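PDB 3JV1: p22 protein from Trypanosoma brucei, which serves as an accessory factor in mitochondrial RNA editing, specific to the cytochrome oxidase subunit II transcript, and belongs to the Mam33 family. Local coordinates for residues Glu16-Arg21 with Asp169-Leu174; Glu26-Pro31 with Ser162-Gln167; Phe45-Ser50 with Ala155-Gln160; Glu54-Gln59 with Arg148-Thr153. All coordinates share one frame; numbering follows the deposited sequence.

Interaction 1: Glu16-Arg21 with Asp169-Leu174; sequences EDERQR and DYEEWL
Glu18, in the last turn of helix 2-18, packs against the edge of the Tyr170 ring on helix 152-181. Its carboxyl carbon CD lies 3.8 Å from Tyr170 CE2, near the ring plane, with the carboxylate turned 88° from the ring. CG sits trans to the backbone nitrogen (chi1 173°) and the chain then bends at chi2, which presents the carboxylate broadside to the ring edge. Beside this, the aliphatic part of Glu18 meets that of Glu171, CG to CG at 4.3 Å.

The ionic links lie mostly along the chain. Arg21, at the close of a type I turn that starts at Glu18, reaches back with NH1 to Glu18 OE1 (3.1 Å) in a salt bridge, and also pairs with Glu14. Arg19 NE stays 4.2 Å from Glu171 OE2, beyond salt-bridge range. Tyr170 OH bonds to Glu14 OE2, and Tyr125 of a second subunit packs on Tyr170.

The two glutamates come close, with Glu18 OE2 4.7 Å from Glu171 OE1, and the Gln167 amide bonds to both atoms. A neutral donor shared by two carboxylates, with arginines nearby, probably eases their mutual repulsion as the terminal helices pair.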
# COMPACT_ATOMS: atom_id res chain seq x y z
N GLU A 16 -26.80 9.45 -22.27
CA GLU A 16 -27.56 10.47 -22.97
C GLU A 16 -27.80 11.68 -22.08
O GLU A 16 -27.65 12.81 -22.54
CB GLU A 16 -28.90 9.92 -23.46
CG GLU A 16 -28.77 8.79 -24.47
CD GLU A 16 -30.11 8.29 -24.98
OE1 GLU A 16 -30.95 7.88 -24.14
OE2 GLU A 16 -30.32 8.29 -26.21
N ASP A 17 -28.17 11.45 -20.82
CA ASP A 17 -28.41 12.57 -19.91
C ASP A 17 -27.13 13.35 -19.63
O ASP A 17 -27.11 14.57 -19.73
CB ASP A 17 -29.00 12.07 -18.58
CG ASP A 17 -30.38 11.48 -18.73
OD1 ASP A 17 -30.96 11.59 -19.84
OD2 ASP A 17 -30.90 10.91 -17.75
N GLU A 18 -26.07 12.64 -19.27
CA GLU A 18 -24.78 13.25 -18.98
C GLU A 18 -24.36 14.27 -20.06
O GLU A 18 -24.02 15.41 -19.75
CB GLU A 18 -23.71 12.16 -18.85
CG GLU A 18 -22.29 12.67 -18.71
CD GLU A 18 -22.04 13.48 -17.45
OE1 GLU A 18 -22.92 13.53 -16.56
OE2 GLU A 18 -20.94 14.08 -17.34
N ARG A 19 -24.41 13.84 -21.32
CA ARG A 19 -24.04 14.71 -22.44
C ARG A 19 -24.87 16.00 -22.54
O ARG A 19 -24.47 16.94 -23.23
CB ARG A 19 -24.18 13.93 -23.76
CG ARG A 19 -23.21 12.77 -23.92
CD ARG A 19 -23.51 12.01 -25.21
NE ARG A 19 -22.62 10.87 -25.42
CZ ARG A 19 -22.79 9.95 -26.36
NH1 ARG A 19 -23.83 10.03 -27.18
NH2 ARG A 19 -21.94 8.95 -26.48
N GLN A 20 -26.01 16.05 -21.85
CA GLN A 20 -26.87 17.24 -21.88
C GLN A 20 -26.68 18.12 -20.66
O GLN A 20 -27.25 19.21 -20.57
CB GLN A 20 -28.34 16.84 -21.96
CG GLN A 20 -28.73 16.09 -23.21
CD GLN A 20 -30.17 15.64 -23.16
OE1 GLN A 20 -31.09 16.46 -23.10
NE2 GLN A 20 -30.39 14.33 -23.15
N ARG A 21 -25.89 17.63 -19.70
CA ARG A 21 -25.66 18.38 -18.48
C ARG A 21 -24.63 19.48 -18.69
O ARG A 21 -23.67 19.31 -19.44
CB ARG A 21 -25.22 17.43 -17.37
CG ARG A 21 -26.34 16.51 -16.90
CD ARG A 21 -25.86 15.39 -16.00
NE ARG A 21 -26.95 14.47 -15.67
CZ ARG A 21 -26.79 13.20 -15.32
NH1 ARG A 21 -25.57 12.68 -15.25
NH2 ARG A 21 -27.84 12.44 -15.05
N ASP A 169 -13.44 9.86 -19.31
CA ASP A 169 -13.35 8.49 -18.80
C ASP A 169 -14.71 8.01 -18.32
O ASP A 169 -15.06 6.84 -18.48
CB ASP A 169 -12.34 8.38 -17.65
CG ASP A 169 -10.90 8.44 -18.13
OD1 ASP A 169 -10.66 8.30 -19.35
OD2 ASP A 169 -10.01 8.63 -17.28
N TYR A 170 -15.47 8.92 -17.72
CA TYR A 170 -16.80 8.60 -17.22
C TYR A 170 -17.74 8.19 -18.34
O TYR A 170 -18.48 7.23 -18.21
CB TYR A 170 -17.41 9.78 -16.47
CG TYR A 170 -18.82 9.51 -16.01
CD1 TYR A 170 -19.10 8.41 -15.20
CD2 TYR A 170 -19.88 10.33 -16.39
CE1 TYR A 170 -20.39 8.13 -14.77
CE2 TYR A 170 -21.18 10.07 -15.96
CZ TYR A 170 -21.43 8.97 -15.15
OH TYR A 170 -22.70 8.69 -14.73
N GLU A 171 -17.71 8.94 -19.44
CA GLU A 171 -18.58 8.63 -20.57
C GLU A 171 -18.14 7.34 -21.26
O GLU A 171 -18.97 6.58 -21.75
CB GLU A 171 -18.57 9.77 -21.59
CG GLU A 171 -19.03 11.09 -21.01
CD GLU A 171 -19.13 12.19 -22.05
OE1 GLU A 171 -19.13 13.37 -21.66
OE2 GLU A 171 -19.22 11.85 -23.25
N GLU A 172 -16.83 7.10 -21.30
CA GLU A 172 -16.31 5.90 -21.93
C GLU A 172 -16.69 4.71 -21.03
O GLU A 172 -16.96 3.61 -21.51
CB GLU A 172 -14.80 6.03 -22.09
CG GLU A 172 -14.16 5.03 -23.04
CD GLU A 172 -13.80 3.74 -22.35
OE1 GLU A 172 -13.39 3.81 -21.17
OE2 GLU A 172 -13.90 2.67 -22.99
N TRP A 173 -16.72 4.97 -19.73
CA TRP A 173 -17.09 3.98 -18.72
C TRP A 173 -18.53 3.53 -18.99
O TRP A 173 -18.81 2.34 -19.11
CB TRP A 173 -16.96 4.61 -17.33
CG TRP A 173 -17.36 3.75 -16.16
CD1 TRP A 173 -16.59 2.82 -15.53
CD2 TRP A 173 -18.59 3.81 -15.43
NE1 TRP A 173 -17.25 2.31 -14.45
CE2 TRP A 173 -18.49 2.90 -14.36
CE3 TRP A 173 -19.77 4.55 -15.58
CZ2 TRP A 173 -19.52 2.71 -13.44
CZ3 TRP A 173 -20.80 4.36 -14.66
CH2 TRP A 173 -20.67 3.45 -13.60
N LEU A 174 -19.44 4.49 -19.10
CA LEU A 174 -20.85 4.20 -19.36
C LEU A 174 -21.03 3.39 -20.65
O LEU A 174 -21.74 2.38 -20.67
CB LEU A 174 -21.65 5.49 -19.49
CG LEU A 174 -21.82 6.36 -18.23
CD1 LEU A 174 -22.40 7.72 -18.61
CD2 LEU A 174 -22.72 5.63 -17.25

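Interaction 2: Glu26-Pro31 with Ser162-Gln167; sequences EKPEIP and SLWSEQ
Lys27 lays its aliphatic chain across one face of the Trp164 indole, a CH-pi contact that fastens the extended connection between helix 2-18 and strand 35-37 to the long C-terminal helix 152-181. CB stands over the five-membered ring, 3.7 Å from its centroid and 18° off the normal, and CG lies above the middle of the indole. Next along the chain, Lys27 CD lies above the rim of the six-membered ring, 3.6 Å from Trp164 CZ2. The chain can follow the long axis of the indole because it is fully extended, with CG trans to the backbone nitrogen (chi1 -174°).

The backbone joins in at the near end of the ring. Lys27 N is 3.5 Å from Trp164 CD1, and the carbonyl carbon of Glu26 approaches the same carbon. Pro28 adds a looser apolar touch, its CD 4.1 Å from Trp164 CB.

Farther out, the ring of Phe161 meets the indole with the two planes at about 45°, and the side chain of Trp164 also touches Arg38. Pro28 continues the packing along the helix on Phe157 and Gln160, so the connection follows the helix for more than one turn. The contact lies at the surface and consists of van der Waals and CH-pi packing; at its outer end the lysine ammonium NZ comes to 4.0 Å from Trp164 CH2.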
# COMPACT_ATOMS: atom_id res chain seq x y z
N GLU A 26 -13.86 21.82 -20.58
CA GLU A 26 -13.34 22.00 -21.92
C GLU A 26 -11.89 21.51 -21.89
O GLU A 26 -11.23 21.59 -20.84
CB GLU A 26 -13.40 23.48 -22.30
CG GLU A 26 -13.09 23.76 -23.76
CD GLU A 26 -13.10 25.24 -24.08
OE1 GLU A 26 -14.16 25.87 -23.90
OE2 GLU A 26 -12.05 25.76 -24.51
N LYS A 27 -11.39 21.01 -23.01
CA LYS A 27 -10.03 20.50 -23.07
C LYS A 27 -8.95 21.59 -23.05
O LYS A 27 -8.87 22.41 -23.97
CB LYS A 27 -9.82 19.61 -24.29
CG LYS A 27 -8.45 18.95 -24.30
CD LYS A 27 -8.29 17.96 -25.43
CE LYS A 27 -6.97 17.23 -25.31
NZ LYS A 27 -6.81 16.20 -26.36
N PRO A 28 -8.10 21.59 -22.02
CA PRO A 28 -7.00 22.53 -21.80
C PRO A 28 -5.89 22.37 -22.84
O PRO A 28 -5.64 21.26 -23.31
CB PRO A 28 -6.49 22.17 -20.41
CG PRO A 28 -7.64 21.49 -19.76
CD PRO A 28 -8.20 20.66 -20.88
N GLU A 29 -5.24 23.46 -23.18
CA GLU A 29 -4.14 23.41 -24.13
C GLU A 29 -2.92 23.04 -23.29
O GLU A 29 -2.71 23.61 -22.22
CB GLU A 29 -3.95 24.77 -24.81
CG GLU A 29 -5.17 25.19 -25.62
CD GLU A 29 -5.03 26.56 -26.26
OE1 GLU A 29 -4.86 27.55 -25.52
OE2 GLU A 29 -5.10 26.64 -27.51
N ILE A 30 -2.14 22.08 -23.76
CA ILE A 30 -0.97 21.62 -23.03
C ILE A 30 0.13 22.67 -23.02
O ILE A 30 0.46 23.23 -24.06
CB ILE A 30 -0.42 20.31 -23.62
CG1 ILE A 30 0.74 19.80 -22.75
CG2 ILE A 30 0.04 20.54 -25.04
CD1 ILE A 30 1.17 18.40 -23.09
N PRO A 31 0.70 22.95 -21.84
CA PRO A 31 1.78 23.94 -21.69
C PRO A 31 2.94 23.70 -22.65
O PRO A 31 3.34 22.56 -22.89
CB PRO A 31 2.19 23.78 -20.22
CG PRO A 31 0.90 23.38 -19.56
CD PRO A 31 0.33 22.37 -20.53
N SER A 162 -7.23 17.07 -15.66
CA SER A 162 -7.78 15.95 -14.90
C SER A 162 -9.31 15.95 -14.94
O SER A 162 -9.91 14.89 -15.05
CB SER A 162 -7.30 16.00 -13.45
OG SER A 162 -5.94 15.63 -13.35
N LEU A 163 -9.92 17.12 -14.82
CA LEU A 163 -11.37 17.21 -14.85
C LEU A 163 -11.90 16.80 -16.21
O LEU A 163 -12.87 16.05 -16.31
CB LEU A 163 -11.83 18.64 -14.55
CG LEU A 163 -11.75 19.12 -13.11
CD1 LEU A 163 -12.20 20.56 -13.06
CD2 LEU A 163 -12.61 18.25 -12.21
N TRP A 164 -11.25 17.29 -17.25
CA TRP A 164 -11.66 16.97 -18.60
C TRP A 164 -11.52 15.48 -18.90
O TRP A 164 -12.42 14.88 -19.49
CB TRP A 164 -10.85 17.79 -19.60
CG TRP A 164 -11.07 17.37 -21.00
CD1 TRP A 164 -12.07 17.77 -21.84
CD2 TRP A 164 -10.30 16.41 -21.73
NE1 TRP A 164 -11.97 17.12 -23.04
CE2 TRP A 164 -10.89 16.28 -23.00
CE3 TRP A 164 -9.17 15.65 -21.43
CZ2 TRP A 164 -10.39 15.41 -23.98
CZ3 TRP A 164 -8.66 14.79 -22.39
CH2 TRP A 164 -9.27 14.68 -23.66
N SER A 165 -10.41 14.87 -18.50
CA SER A 165 -10.21 13.46 -18.78
C SER A 165 -11.10 12.59 -17.89
O SER A 165 -11.52 11.51 -18.30
CB SER A 165 -8.74 13.06 -18.63
OG SER A 165 -8.28 13.24 -17.31
N GLU A 166 -11.39 13.06 -16.69
CA GLU A 166 -12.26 12.31 -15.80
C GLU A 166 -13.64 12.21 -16.46
O GLU A 166 -14.27 11.16 -16.47
CB GLU A 166 -12.39 13.01 -14.45
CG GLU A 166 -13.39 12.36 -13.52
CD GLU A 166 -13.50 13.05 -12.17
OE1 GLU A 166 -13.64 14.29 -12.14
OE2 GLU A 166 -13.45 12.34 -11.14
N GLN A 167 -14.07 13.33 -17.02
CA GLN A 167 -15.36 13.44 -17.70
C GLN A 167 -15.39 12.50 -18.90
O GLN A 167 -16.38 11.81 -19.15
CB GLN A 167 -15.59 14.89 -18.13
CG GLN A 167 -16.84 15.13 -18.97
CD GLN A 167 -18.09 14.68 -18.27
OE1 GLN A 167 -18.30 14.97 -17.10
NE2 GLN A 167 -18.95 13.97 -19.00

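Interaction 3: Phe45-Ser50 with Ala155-Gln160; sequences FTMRKS and ANFIDQ
Met47 O accepts a probable backbone hydrogen bond of 2.7 Å from Leu58 N, which holds Met47 in the sheet while its side chain meets Phe157 and Ile158 of helix 152-181. Thus fixed in strand 46-51, the residue directs its side chain at the helix.

The contact itself is apolar. The chain runs straight through chi2 and bends at chi3 (66°), which swings the methyl group to the phenylalanine: Met47 CE lies 3.7 Å from Phe157 CE2, approaching the ring obliquely. The sulfur is placed more clearly. Met47 SD sits 5.0 Å from the centroid of the Phe157 ring and 77° off its normal, a Met-aromatic contact at the ring edge. Phe157 CB does not point at the strand, but with CG trans to the backbone nitrogen (chi1 168°) the ring is carried back to it. One residue on, Ile158 approaches the same sulfur through CG1, at 4.5 Å from Met47 SD, so the thioether lies against two successive residues of the helix. Within the strand segment, the edge of the Phe45 ring meets Met47 CG.

All three touching residues are buried. Met47 is flanked in the sheet by Ile36 and Leu58 of the adjoining strands 35-37 and 54-63, Phe157 packs on Pro28, Pro31 and Phe161, and Ile158 reaches Phe96 on strand 95-104, which places the N-terminal part of helix 152-181 against one face of the antiparallel sheet.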
# COMPACT_ATOMS: atom_id res chain seq x y z
N PHE A 45 -1.84 9.86 -15.50
CA PHE A 45 -0.99 10.13 -16.66
C PHE A 45 0.36 10.73 -16.28
O PHE A 45 0.60 11.11 -15.13
CB PHE A 45 -1.72 11.06 -17.63
CG PHE A 45 -2.06 12.41 -17.04
CD1 PHE A 45 -1.14 13.46 -17.09
CD2 PHE A 45 -3.30 12.64 -16.44
CE1 PHE A 45 -1.44 14.71 -16.56
CE2 PHE A 45 -3.62 13.88 -15.90
CZ PHE A 45 -2.69 14.92 -15.95
N THR A 46 1.25 10.81 -17.26
CA THR A 46 2.57 11.38 -17.02
C THR A 46 2.86 12.47 -18.04
O THR A 46 2.39 12.41 -19.17
CB THR A 46 3.67 10.31 -17.13
OG1 THR A 46 3.78 9.89 -18.49
CG2 THR A 46 3.33 9.10 -16.28
N MET A 47 3.61 13.48 -17.62
CA MET A 47 4.00 14.58 -18.49
C MET A 47 5.52 14.67 -18.49
O MET A 47 6.15 14.39 -17.47
CB MET A 47 3.41 15.89 -17.99
CG MET A 47 1.89 15.94 -17.98
SD MET A 47 1.25 17.52 -17.37
CE MET A 47 1.82 18.62 -18.67
N ARG A 48 6.11 15.04 -19.62
CA ARG A 48 7.55 15.15 -19.72
C ARG A 48 7.98 16.34 -20.57
O ARG A 48 7.27 16.77 -21.48
CB ARG A 48 8.14 13.88 -20.35
CG ARG A 48 7.67 12.58 -19.72
CD ARG A 48 8.40 11.40 -20.33
NE ARG A 48 8.05 10.13 -19.71
CZ ARG A 48 6.87 9.52 -19.85
NH1 ARG A 48 5.92 10.06 -20.59
NH2 ARG A 48 6.66 8.34 -19.28
N LYS A 49 9.15 16.89 -20.27
CA LYS A 49 9.71 18.00 -21.03
C LYS A 49 11.20 18.01 -20.77
O LYS A 49 11.65 17.56 -19.71
CB LYS A 49 9.12 19.34 -20.59
CG LYS A 49 9.43 19.71 -19.14
CD LYS A 49 9.22 21.20 -18.87
CE LYS A 49 10.31 22.04 -19.51
NZ LYS A 49 10.23 23.47 -19.13
N SER A 50 11.98 18.50 -21.73
CA SER A 50 13.41 18.57 -21.53
C SER A 50 13.76 19.96 -21.02
O SER A 50 13.01 20.92 -21.23
CB SER A 50 14.17 18.26 -22.83
OG SER A 50 13.75 19.09 -23.90
N ALA A 155 0.28 23.69 -12.48
CA ALA A 155 -0.60 23.11 -11.47
C ALA A 155 -2.03 23.31 -11.92
O ALA A 155 -2.88 22.44 -11.77
CB ALA A 155 -0.37 23.78 -10.13
N ASN A 156 -2.28 24.49 -12.49
CA ASN A 156 -3.60 24.85 -12.98
C ASN A 156 -3.98 23.95 -14.15
O ASN A 156 -5.14 23.54 -14.27
CB ASN A 156 -3.59 26.31 -13.40
CG ASN A 156 -4.97 26.91 -13.45
OD1 ASN A 156 -5.70 26.75 -14.43
ND2 ASN A 156 -5.36 27.59 -12.38
N PHE A 157 -3.02 23.66 -15.02
CA PHE A 157 -3.28 22.79 -16.17
C PHE A 157 -3.61 21.37 -15.71
O PHE A 157 -4.44 20.71 -16.32
CB PHE A 157 -2.08 22.72 -17.10
CG PHE A 157 -2.20 21.63 -18.14
CD1 PHE A 157 -2.97 21.82 -19.28
CD2 PHE A 157 -1.60 20.40 -17.94
CE1 PHE A 157 -3.13 20.80 -20.21
CE2 PHE A 157 -1.75 19.37 -18.86
CZ PHE A 157 -2.52 19.57 -19.99
N ILE A 158 -2.94 20.91 -14.67
CA ILE A 158 -3.17 19.57 -14.15
C ILE A 158 -4.61 19.37 -13.65
O ILE A 158 -5.20 18.32 -13.90
CB ILE A 158 -2.16 19.24 -13.03
CG1 ILE A 158 -0.79 19.00 -13.65
CG2 ILE A 158 -2.62 18.03 -12.23
CD1 ILE A 158 0.31 18.77 -12.66
N ASP A 159 -5.15 20.36 -12.94
CA ASP A 159 -6.52 20.26 -12.43
C ASP A 159 -7.48 20.26 -13.61
O ASP A 159 -8.37 19.41 -13.71
CB ASP A 159 -6.88 21.43 -11.51
CG ASP A 159 -6.26 21.31 -10.14
OD1 ASP A 159 -6.24 20.19 -9.58
OD2 ASP A 159 -5.81 22.34 -9.60
N GLN A 160 -7.31 21.24 -14.48
CA GLN A 160 -8.16 21.36 -15.67
C GLN A 160 -8.11 20.11 -16.54
O GLN A 160 -9.16 19.61 -16.96
CB GLN A 160 -7.74 22.59 -16.49
CG GLN A 160 -8.41 23.88 -16.05
CD GLN A 160 -7.86 25.10 -16.79
OE1 GLN A 160 -7.68 25.07 -18.01
NE2 GLN A 160 -7.62 26.18 -16.05

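Interaction 4: Glu54-Gln59 with Arg148-Thr153; sequences EEIILQ and RGVNDT
Arg148 gives up the most surface here, meeting Glu54 and Ile56 on strand 54-63. NE and NH2 of Arg148 each take one oxygen of the Glu54 carboxylate, a bidentate pairing through the NE side of the guanidinium. Arg148 NE donates to Glu54 OE1 at 2.7 Å, and NH2 donates to Glu54 OE2 at 3.2 Å in an almost straight bond (174°). Both oxygens are met on their syn sides, but the carboxylate and guanidinium planes are 42° apart, and NH2 approaches OE2 from well out of the carboxylate plane (30°).

Ile56 packs beside the aliphatic part of Arg148. Its CD1 lies 4.0 Å from Arg148 CD, at the edge of the guanidinium plane, while its other branch, CG2, faces Val150 CG2 at 4.4 Å.

Arg148 is placed by the end of helix 135-146, where Gly149, with positive phi, is the C-prime residue of a Schellman motif. Tyr144 accepts a hydrogen bond from NH1 on its carbonyl, and its ring makes a cation-pi contact with the Arg148 guanidinium.

Asp4 of the third subunit makes a further salt bridge with NH2. With two carboxylates and a carbonyl round it, the buried guanidinium probably stays charged, and it couples the sheet to the subunit interface.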
# COMPACT_ATOMS: atom_id res chain seq x y z
N GLU A 54 18.69 18.05 -18.80
CA GLU A 54 17.80 17.34 -17.88
C GLU A 54 16.45 17.04 -18.49
O GLU A 54 16.03 17.66 -19.47
CB GLU A 54 17.58 18.14 -16.59
CG GLU A 54 18.29 19.48 -16.50
CD GLU A 54 17.98 20.21 -15.21
OE1 GLU A 54 16.80 20.44 -14.91
OE2 GLU A 54 18.93 20.57 -14.48
N GLU A 55 15.77 16.06 -17.92
CA GLU A 55 14.43 15.73 -18.36
C GLU A 55 13.58 15.93 -17.12
O GLU A 55 13.99 15.57 -16.02
CB GLU A 55 14.32 14.29 -18.84
CG GLU A 55 12.91 13.97 -19.35
CD GLU A 55 12.76 12.55 -19.81
OE1 GLU A 55 13.14 11.64 -19.04
OE2 GLU A 55 12.26 12.33 -20.93
N ILE A 56 12.42 16.55 -17.29
CA ILE A 56 11.52 16.80 -16.17
C ILE A 56 10.33 15.88 -16.38
O ILE A 56 9.71 15.91 -17.45
CB ILE A 56 11.05 18.26 -16.14
CG1 ILE A 56 12.22 19.22 -16.43
CG2 ILE A 56 10.39 18.57 -14.80
CD1 ILE A 56 13.38 19.12 -15.47
N ILE A 57 10.01 15.06 -15.39
CA ILE A 57 8.90 14.12 -15.51
C ILE A 57 7.86 14.33 -14.42
O ILE A 57 8.20 14.43 -13.23
CB ILE A 57 9.41 12.68 -15.43
CG1 ILE A 57 10.41 12.43 -16.55
CG2 ILE A 57 8.24 11.71 -15.51
CD1 ILE A 57 11.07 11.07 -16.51
N LEU A 58 6.61 14.42 -14.84
CA LEU A 58 5.47 14.61 -13.95
C LEU A 58 4.63 13.34 -13.99
O LEU A 58 4.11 12.99 -15.04
CB LEU A 58 4.61 15.79 -14.42
CG LEU A 58 4.87 17.22 -13.95
CD1 LEU A 58 4.08 17.48 -12.68
CD2 LEU A 58 6.36 17.46 -13.75
N GLN A 59 4.50 12.67 -12.85
CA GLN A 59 3.71 11.44 -12.77
C GLN A 59 2.65 11.58 -11.69
O GLN A 59 2.99 11.70 -10.51
CB GLN A 59 4.59 10.24 -12.41
CG GLN A 59 5.92 10.15 -13.12
CD GLN A 59 6.77 9.00 -12.62
OE1 GLN A 59 6.97 8.84 -11.41
NE2 GLN A 59 7.28 8.19 -13.54
N ARG A 148 11.84 25.75 -14.07
CA ARG A 148 11.65 24.64 -14.98
C ARG A 148 10.19 24.49 -15.43
O ARG A 148 9.81 23.48 -16.01
CB ARG A 148 12.16 23.35 -14.34
CG ARG A 148 13.68 23.38 -14.14
CD ARG A 148 14.21 22.30 -13.20
NE ARG A 148 15.67 22.28 -13.27
CZ ARG A 148 16.43 23.32 -12.94
NH1 ARG A 148 15.88 24.45 -12.51
NH2 ARG A 148 17.74 23.25 -13.10
N GLY A 149 9.38 25.51 -15.17
CA GLY A 149 7.98 25.44 -15.59
C GLY A 149 7.02 24.81 -14.60
O GLY A 149 5.81 24.78 -14.84
N VAL A 150 7.53 24.28 -13.49
CA VAL A 150 6.66 23.67 -12.49
C VAL A 150 6.18 24.80 -11.60
O VAL A 150 6.75 25.07 -10.54
CB VAL A 150 7.40 22.61 -11.67
CG1 VAL A 150 6.43 21.89 -10.76
CG2 VAL A 150 8.09 21.63 -12.60
N ASN A 151 5.13 25.47 -12.07
CA ASN A 151 4.56 26.62 -11.39
C ASN A 151 3.04 26.51 -11.30
O ASN A 151 2.47 25.45 -11.58
CB ASN A 151 4.97 27.87 -12.16
CG ASN A 151 4.83 27.70 -13.67
OD1 ASN A 151 5.55 28.32 -14.45
ND2 ASN A 151 3.89 26.86 -14.08
N ASP A 152 2.39 27.60 -10.91
CA ASP A 152 0.93 27.62 -10.77
C ASP A 152 0.22 27.39 -12.09
O ASP A 152 -0.89 26.85 -12.11
CB ASP A 152 0.47 28.96 -10.18
CG ASP A 152 0.93 29.15 -8.76
OD1 ASP A 152 0.91 28.18 -7.99
OD2 ASP A 152 1.29 30.29 -8.41
N THR A 153 0.86 27.78 -13.18
CA THR A 153 0.28 27.59 -14.50
C THR A 153 0.16 26.10 -14.78
O THR A 153 -0.87 25.63 -15.24
CB THR A 153 1.16 28.22 -15.59
OG1 THR A 153 1.41 29.59 -15.27
CG2 THR A 153 0.47 28.14 -16.93

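All four contacts use helix 152-181 or the turn leading into it, and they follow one another along it. Interactions 3 and 4 are buried and adjacent, their centres about 7 Å apart, and they engage neighbouring strands of one antiparallel sheet; the first is sulfur and hydrocarbon packing, the second a salt bridge resting on aliphatic groups. Interaction 2 lies at the surface, yet joins interaction 3 where Pro28 and Pro31 cover Phe157. Interaction 1, partly buried, is the most distant, about 32 Å between centres from interaction 4, and joins the terminal helices by a carboxylate against a tyrosine ring edge. Gln167 of interaction 2 bonds to Glu18 of interaction 1. Interactions 1 and 4 also reach other subunits.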